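Local structure of dioxygenase (Pseudomonas brassicacearum, 5V2D) at residues A[34-39]-A[490-495]; A[38-43]-A[68-73]. The protein probably cleaves the central double bond of lignin-derived stilbenes with dioxygen at a four-histidine iron centre, in the manner of carotenoid cleavage oxygenases. One frame throughout, in Å; residues are numbered along the deposited sequence.

Interaction 1. Residues A[34-39]-A[490-495]; sequences ALYKPS and MRMSLH. With FE (Fe (III) ion), chain E.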
loop_
_atom_site.group_PDB
_atom_site.type_symbol
_atom_site.label_atom_id
_atom_site.label_comp_id
_atom_site.label_asym_id
_atom_site.label_seq_id
_atom_site.Cartn_x
_atom_site.Cartn_y
_atom_site.Cartn_z
ATOM N N ALA A 34 -8.497 13.371 -12.581
ATOM C CA ALA A 34 -8.777 13.617 -11.172
ATOM C C ALA A 34 -7.901 12.784 -10.261
ATOM O O ALA A 34 -7.476 13.254 -9.215
ATOM C CB ALA A 34 -10.230 13.304 -10.877
ATOM N N LEU A 35 -7.603 11.581 -10.639
ATOM C CA LEU A 35 -6.801 10.714 -9.770
ATOM C C LEU A 35 -5.282 11.155 -9.736
ATOM O O LEU A 35 -4.688 11.099 -8.664
ATOM C CB LEU A 35 -6.882 9.291 -10.224
ATOM C CG LEU A 35 -7.894 8.445 -9.441
ATOM C CD1 LEU A 35 -9.181 9.083 -9.156
ATOM C CD2 LEU A 35 -8.007 7.034 -9.894
ATOM N N TYR A 36 -4.712 11.505 -10.872
ATOM C CA TYR A 36 -3.251 11.621 -10.970
ATOM C C TYR A 36 -2.681 12.988 -11.257
ATOM O O TYR A 36 -1.474 13.183 -11.198
ATOM C CB TYR A 36 -2.662 10.539 -11.927
ATOM C CG TYR A 36 -3.016 9.150 -11.443
ATOM C CD1 TYR A 36 -2.454 8.628 -10.255
ATOM C CD2 TYR A 36 -3.943 8.351 -12.122
ATOM C CE1 TYR A 36 -2.798 7.414 -9.768
ATOM C CE2 TYR A 36 -4.283 7.087 -11.624
ATOM C CZ TYR A 36 -3.747 6.654 -10.429
ATOM O OH TYR A 36 -4.066 5.437 -9.914
ATOM N N LYS A 37 -3.526 13.989 -11.470
ATOM C CA LYS A 37 -3.012 15.285 -11.577
ATOM C C LYS A 37 -2.319 15.646 -10.250
ATOM O O LYS A 37 -2.813 15.332 -9.169
ATOM C CB LYS A 37 -4.118 16.265 -11.889
ATOM C CG LYS A 37 -3.734 17.680 -12.092
ATOM C CD LYS A 37 -5.014 18.556 -12.333
ATOM C CE LYS A 37 -5.872 18.131 -13.535
ATOM N NZ LYS A 37 -7.194 18.837 -13.444
ATOM N N PRO A 38 -1.192 16.327 -10.336
ATOM C CA PRO A 38 -0.461 16.683 -9.072
ATOM C C PRO A 38 -1.299 17.602 -8.224
ATOM O O PRO A 38 -2.101 18.367 -8.762
ATOM C CB PRO A 38 0.731 17.490 -9.621
ATOM C CG PRO A 38 0.948 16.871 -11.042
ATOM C CD PRO A 38 -0.477 16.819 -11.541
ATOM N N SER A 39 -1.165 17.498 -6.917
ATOM C CA SER A 39 -1.888 18.409 -5.983
ATOM C C SER A 39 -0.880 19.326 -5.313
ATOM O O SER A 39 -0.866 20.524 -5.554
ATOM C CB SER A 39 -2.649 17.589 -4.941
ATOM O OG SER A 39 -3.057 18.352 -3.856
ATOM N N MET A 490 -8.284 15.453 -3.424
ATOM C CA MET A 490 -7.251 14.565 -2.867
ATOM C C MET A 490 -6.758 13.732 -4.046
ATOM O O MET A 490 -7.537 12.960 -4.656
ATOM C CB MET A 490 -7.877 13.630 -1.822
ATOM C CG MET A 490 -8.471 14.339 -0.598
ATOM S SD MET A 490 -7.316 15.149 0.515
ATOM C CE MET A 490 -6.686 13.714 1.341
ATOM N N ARG A 491 -5.453 13.771 -4.269
ATOM C CA ARG A 491 -4.840 12.868 -5.274
ATOM C C ARG A 491 -4.992 11.405 -4.811
ATOM O O ARG A 491 -5.087 11.103 -3.637
ATOM C CB ARG A 491 -3.362 13.218 -5.428
ATOM C CG ARG A 491 -2.698 12.625 -6.619
ATOM C CD ARG A 491 -1.296 13.270 -6.800
ATOM N NE ARG A 491 -0.785 12.942 -8.150
ATOM C CZ ARG A 491 0.191 12.063 -8.428
ATOM N NH1 ARG A 491 0.521 11.865 -9.710
ATOM N NH2 ARG A 491 0.845 11.354 -7.481
ATOM N N MET A 492 -4.957 10.508 -5.755
ATOM C CA MET A 492 -4.939 9.070 -5.431
ATOM C C MET A 492 -3.836 8.790 -4.470
ATOM O O MET A 492 -2.756 9.349 -4.613
ATOM C CB MET A 492 -4.863 8.230 -6.709
ATOM C CG MET A 492 -4.868 6.739 -6.518
ATOM S SD MET A 492 -6.431 6.245 -5.749
ATOM C CE MET A 492 -6.249 4.504 -5.600
ATOM N N SER A 493 -4.091 7.912 -3.512
ATOM C CA SER A 493 -3.201 7.587 -2.441
ATOM C C SER A 493 -2.751 6.142 -2.545
ATOM O O SER A 493 -3.225 5.323 -3.396
ATOM C CB SER A 493 -3.839 7.835 -1.067
ATOM O OG SER A 493 -4.408 9.175 -0.995
ATOM N N LEU A 494 -1.871 5.790 -1.654
ATOM C CA LEU A 494 -1.568 4.420 -1.391
ATOM C C LEU A 494 -2.186 4.025 -0.046
ATOM O O LEU A 494 -3.416 4.152 0.107
ATOM C CB LEU A 494 -0.072 4.179 -1.556
ATOM C CG LEU A 494 0.437 4.150 -2.987
ATOM C CD1 LEU A 494 2.003 4.108 -3.045
ATOM C CD2 LEU A 494 -0.170 3.045 -3.821
ATOM N N HIS A 495 -1.426 3.552 0.912
ATOM C CA HIS A 495 -2.032 2.922 2.082
ATOM C C HIS A 495 -2.287 3.817 3.262
ATOM O O HIS A 495 -1.664 4.864 3.375
ATOM C CB HIS A 495 -1.168 1.725 2.538
ATOM C CG HIS A 495 -1.014 0.729 1.468
ATOM N ND1 HIS A 495 -2.068 -0.106 1.082
ATOM C CD2 HIS A 495 0.068 0.381 0.701
ATOM C CE1 HIS A 495 -1.624 -0.926 0.125
ATOM N NE2 HIS A 495 -0.342 -0.647 -0.124
HETATM FE FE FE E . 1.076 -1.991 -0.939
HETATM O O HOH W 1 1.083 -0.768 -2.601
#

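Interaction 2. Residues A[38-43]-A[68-73]; sequences PSRIEA and DPQYPP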
loop_
_atom_site.group_PDB
_atom_site.type_symbol
_atom_site.label_atom_id
_atom_site.label_comp_id
_atom_site.label_asym_id
_atom_site.label_seq_id
_atom_site.Cartn_x
_atom_site.Cartn_y
_atom_site.Cartn_z
ATOM N N PRO A 38 -1.192 16.327 -10.336
ATOM C CA PRO A 38 -0.461 16.683 -9.072
ATOM C C PRO A 38 -1.299 17.602 -8.224
ATOM O O PRO A 38 -2.101 18.367 -8.762
ATOM C CB PRO A 38 0.731 17.490 -9.621
ATOM C CG PRO A 38 0.948 16.871 -11.042
ATOM C CD PRO A 38 -0.477 16.819 -11.541
ATOM N N SER A 39 -1.165 17.498 -6.917
ATOM C CA SER A 39 -1.888 18.409 -5.983
ATOM C C SER A 39 -0.880 19.326 -5.313
ATOM O O SER A 39 -0.866 20.524 -5.554
ATOM C CB SER A 39 -2.649 17.589 -4.941
ATOM O OG SER A 39 -3.057 18.352 -3.856
ATOM N N ARG A 40 -0.044 18.733 -4.474
ATOM C CA ARG A 40 1.097 19.406 -3.810
ATOM C C ARG A 40 0.590 20.351 -2.750
ATOM O O ARG A 40 1.310 21.211 -2.300
ATOM C CB ARG A 40 1.997 20.096 -4.821
ATOM C CG ARG A 40 2.382 19.146 -6.010
ATOM C CD ARG A 40 3.490 19.862 -6.821
ATOM N NE ARG A 40 2.921 20.919 -7.641
ATOM C CZ ARG A 40 3.626 21.676 -8.441
ATOM N NH1 ARG A 40 4.986 21.548 -8.546
ATOM N NH2 ARG A 40 3.036 22.582 -9.165
ATOM N N ILE A 41 -0.652 20.122 -2.286
ATOM C CA ILE A 41 -1.205 21.032 -1.291
ATOM C C ILE A 41 -0.864 20.468 0.110
ATOM O O ILE A 41 -1.263 19.407 0.452
ATOM C CB ILE A 41 -2.709 21.129 -1.442
ATOM C CG1 ILE A 41 -3.126 21.758 -2.801
ATOM C CG2 ILE A 41 -3.359 21.829 -0.238
ATOM C CD1 ILE A 41 -4.626 21.619 -3.048
ATOM N N GLU A 42 -0.122 21.232 0.875
ATOM C CA GLU A 42 0.068 21.050 2.296
ATOM C C GLU A 42 -0.944 21.949 2.953
ATOM O O GLU A 42 -1.021 23.107 2.626
ATOM C CB GLU A 42 1.484 21.397 2.747
ATOM C CG GLU A 42 2.527 20.468 2.139
ATOM C CD GLU A 42 3.903 20.677 2.805
ATOM O OE1 GLU A 42 4.665 21.576 2.352
ATOM O OE2 GLU A 42 4.215 19.940 3.779
ATOM N N ALA A 43 -1.798 21.396 3.798
ATOM C CA ALA A 43 -2.983 22.146 4.239
ATOM C C ALA A 43 -3.408 21.832 5.647
ATOM O O ALA A 43 -3.047 20.786 6.206
ATOM C CB ALA A 43 -4.097 21.794 3.341
ATOM N N ASP A 68 2.831 12.306 -4.213
ATOM C CA ASP A 68 2.372 13.585 -4.722
ATOM C C ASP A 68 3.632 14.425 -5.096
ATOM O O ASP A 68 4.181 15.151 -4.266
ATOM C CB ASP A 68 1.515 14.285 -3.691
ATOM C CG ASP A 68 0.646 15.422 -4.285
ATOM O OD1 ASP A 68 -0.160 15.966 -3.503
ATOM O OD2 ASP A 68 0.694 15.738 -5.534
ATOM N N PRO A 69 4.135 14.277 -6.301
ATOM C CA PRO A 69 5.515 14.813 -6.616
ATOM C C PRO A 69 5.617 16.265 -6.473
ATOM O O PRO A 69 4.810 17.004 -6.996
ATOM C CB PRO A 69 5.810 14.393 -8.056
ATOM C CG PRO A 69 4.559 13.818 -8.532
ATOM C CD PRO A 69 3.506 13.630 -7.455
ATOM N N GLN A 70 6.630 16.721 -5.707
ATOM C CA GLN A 70 6.808 18.112 -5.454
ATOM C C GLN A 70 7.151 18.844 -6.741
ATOM O O GLN A 70 6.713 19.986 -6.925
ATOM C CB GLN A 70 7.932 18.345 -4.455
ATOM C CG GLN A 70 8.300 19.800 -4.187
ATOM C CD GLN A 70 7.285 20.496 -3.352
ATOM O OE1 GLN A 70 7.454 20.624 -2.153
ATOM N NE2 GLN A 70 6.177 20.959 -4.015
ATOM N N TYR A 71 7.941 18.230 -7.594
ATOM C CA TYR A 71 8.304 18.834 -8.887
ATOM C C TYR A 71 8.044 17.943 -10.086
ATOM O O TYR A 71 8.047 16.713 -9.959
ATOM C CB TYR A 71 9.814 19.156 -8.885
ATOM C CG TYR A 71 10.202 20.292 -7.962
ATOM C CD1 TYR A 71 9.940 21.597 -8.262
ATOM C CD2 TYR A 71 10.795 20.013 -6.720
ATOM C CE1 TYR A 71 10.278 22.633 -7.405
ATOM C CE2 TYR A 71 11.112 21.018 -5.823
ATOM C CZ TYR A 71 10.871 22.339 -6.161
ATOM O OH TYR A 71 11.255 23.291 -5.258
ATOM N N PRO A 72 7.930 18.512 -11.257
ATOM C CA PRO A 72 7.912 17.649 -12.439
ATOM C C PRO A 72 9.164 16.791 -12.557
ATOM O O PRO A 72 10.274 17.291 -12.288
ATOM C CB PRO A 72 7.860 18.625 -13.642
ATOM C CG PRO A 72 7.406 19.904 -13.070
ATOM C CD PRO A 72 7.890 19.943 -11.578
ATOM N N PRO A 73 9.028 15.523 -12.939
ATOM C CA PRO A 73 10.216 14.654 -12.893
ATOM C C PRO A 73 11.293 15.120 -13.884
ATOM O O PRO A 73 10.983 15.535 -15.033
ATOM C CB PRO A 73 9.678 13.303 -13.276
ATOM C CG PRO A 73 8.371 13.635 -14.053
ATOM C CD PRO A 73 7.819 14.760 -13.248
HETATM O O HOH W 2 3.961 21.995 -2.185
#

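Interaction 1. Residues A[34-39]-A[490-495]
Arg491 reaches from the 490-495 loop to the carbonyls where helix 33-36 ends, in a seven-bladed beta-propeller of the carotenoid cleavage oxygenase family. With CG anti to the backbone N (chi1 -166°) and the chain extended as far as NE, the side chain runs along the carbonyls at the helix end. CB passes Leu35 O, and Arg491 CG packs 3.2 Å from Leu35 O. CD lies beside Lys37 O and the CA of Pro38. NE makes two weak hydrogen bonds, to Tyr36 O and to Lys37 O, and both oxygens sit at the edge of the guanidinium. The firmer bond runs from Arg491 NH1 to Tyr36 O at 2.8 Å, while NH2 turns to Pro67 O. Replaced by alanine, this position would probably leave Tyr36 O without its two arginine donors, and Lys37 O would keep the bond from Arg489. One residue on, Met492 N donates to Leu35 O at 3.0 Å. Met492 CB lies 3.8 Å from Tyr36 CE1, and Met492 CG lies 3.7 Å from Tyr36 OH, which hydrogen-bonds to Phe408 O. Three residues further, His495 binds the iron with His188, His239 and His304, the His495 NE2 to iron distance being 2.1 Å.

Interaction 2. Residues A[38-43]-A[68-73]
Asp68 presents its carboxylate to two successive backbone amides, those of Ser39 and Arg40, and these charge-assisted hydrogen bonds tie the 38-43 loop to Asp68. Asp68 OD2 accepts from Ser39 N at 2.9 Å on its syn lone pair, with a nearly straight approach of 167°. Arg40 N lies 2.9 Å from Asp68 OD1 but comes from above the carboxylate plane. A chi1 of -163°, CG opposite the backbone N, carries both oxygens to the two amides of the 38-43 loop. OD1 also forms a salt bridge with Arg101, so the carboxylate is gripped by both the backbone and a charged side chain, which would be expected to favour its ionised form.

The side chain of Arg40 donates in turn to the second loop. Its chain bends at chi3 (-76°), bringing Arg40 NH1 to 2.8 Å from Gln70 O, a bond that lies close to the guanidinium plane. The guanidinium thus pairs with a backbone carbonyl; Arg40 NE is 6.0 Å from Asp68 OD2, too far for a direct salt bridge. A water joins the two loops again, donating to Arg40 O and accepting from Gln70 NE2, while Gln70 OE1 takes a hydrogen bond from Arg113.

Van der Waals contact fills in between: Arg40 CD rests against both Pro69 O and Gln70 O, and Ser39 CB packs 3.3 Å from Asp68 OD1.

The contact joins the loop leading from helix 33-36 into strand 43-45 to the loop leaving strand 60-67; Arg40 and Gln70 touch Tyr103 of strand 96-103, while Gln70 meets Leu109 and Tyr71 meets Gln112 on helix 107-115.

Both contacts start from the same run of chain and share Pro38 and Ser39, and their centres lie about 10 Å apart. Both are partly buried; interaction 1 has the larger share of buried residues, four of seven against three of nine, and its centre lies nearer that of the chain (about 14 against 19 Å). It joins the helix end to the loop that carries the iron ligand His495, through an arginine on backbone carbonyls and some apolar packing. Interaction 2 has an aspartate receiving amides, an arginine on a carbonyl and a bridging water. Thus 34-39 offers acceptors, whereas 38-43 chiefly offers donors. The two meet where Arg491 CD packs 3.4 Å from Asp68 OD2 and Arg491 NH2 touches Pro69.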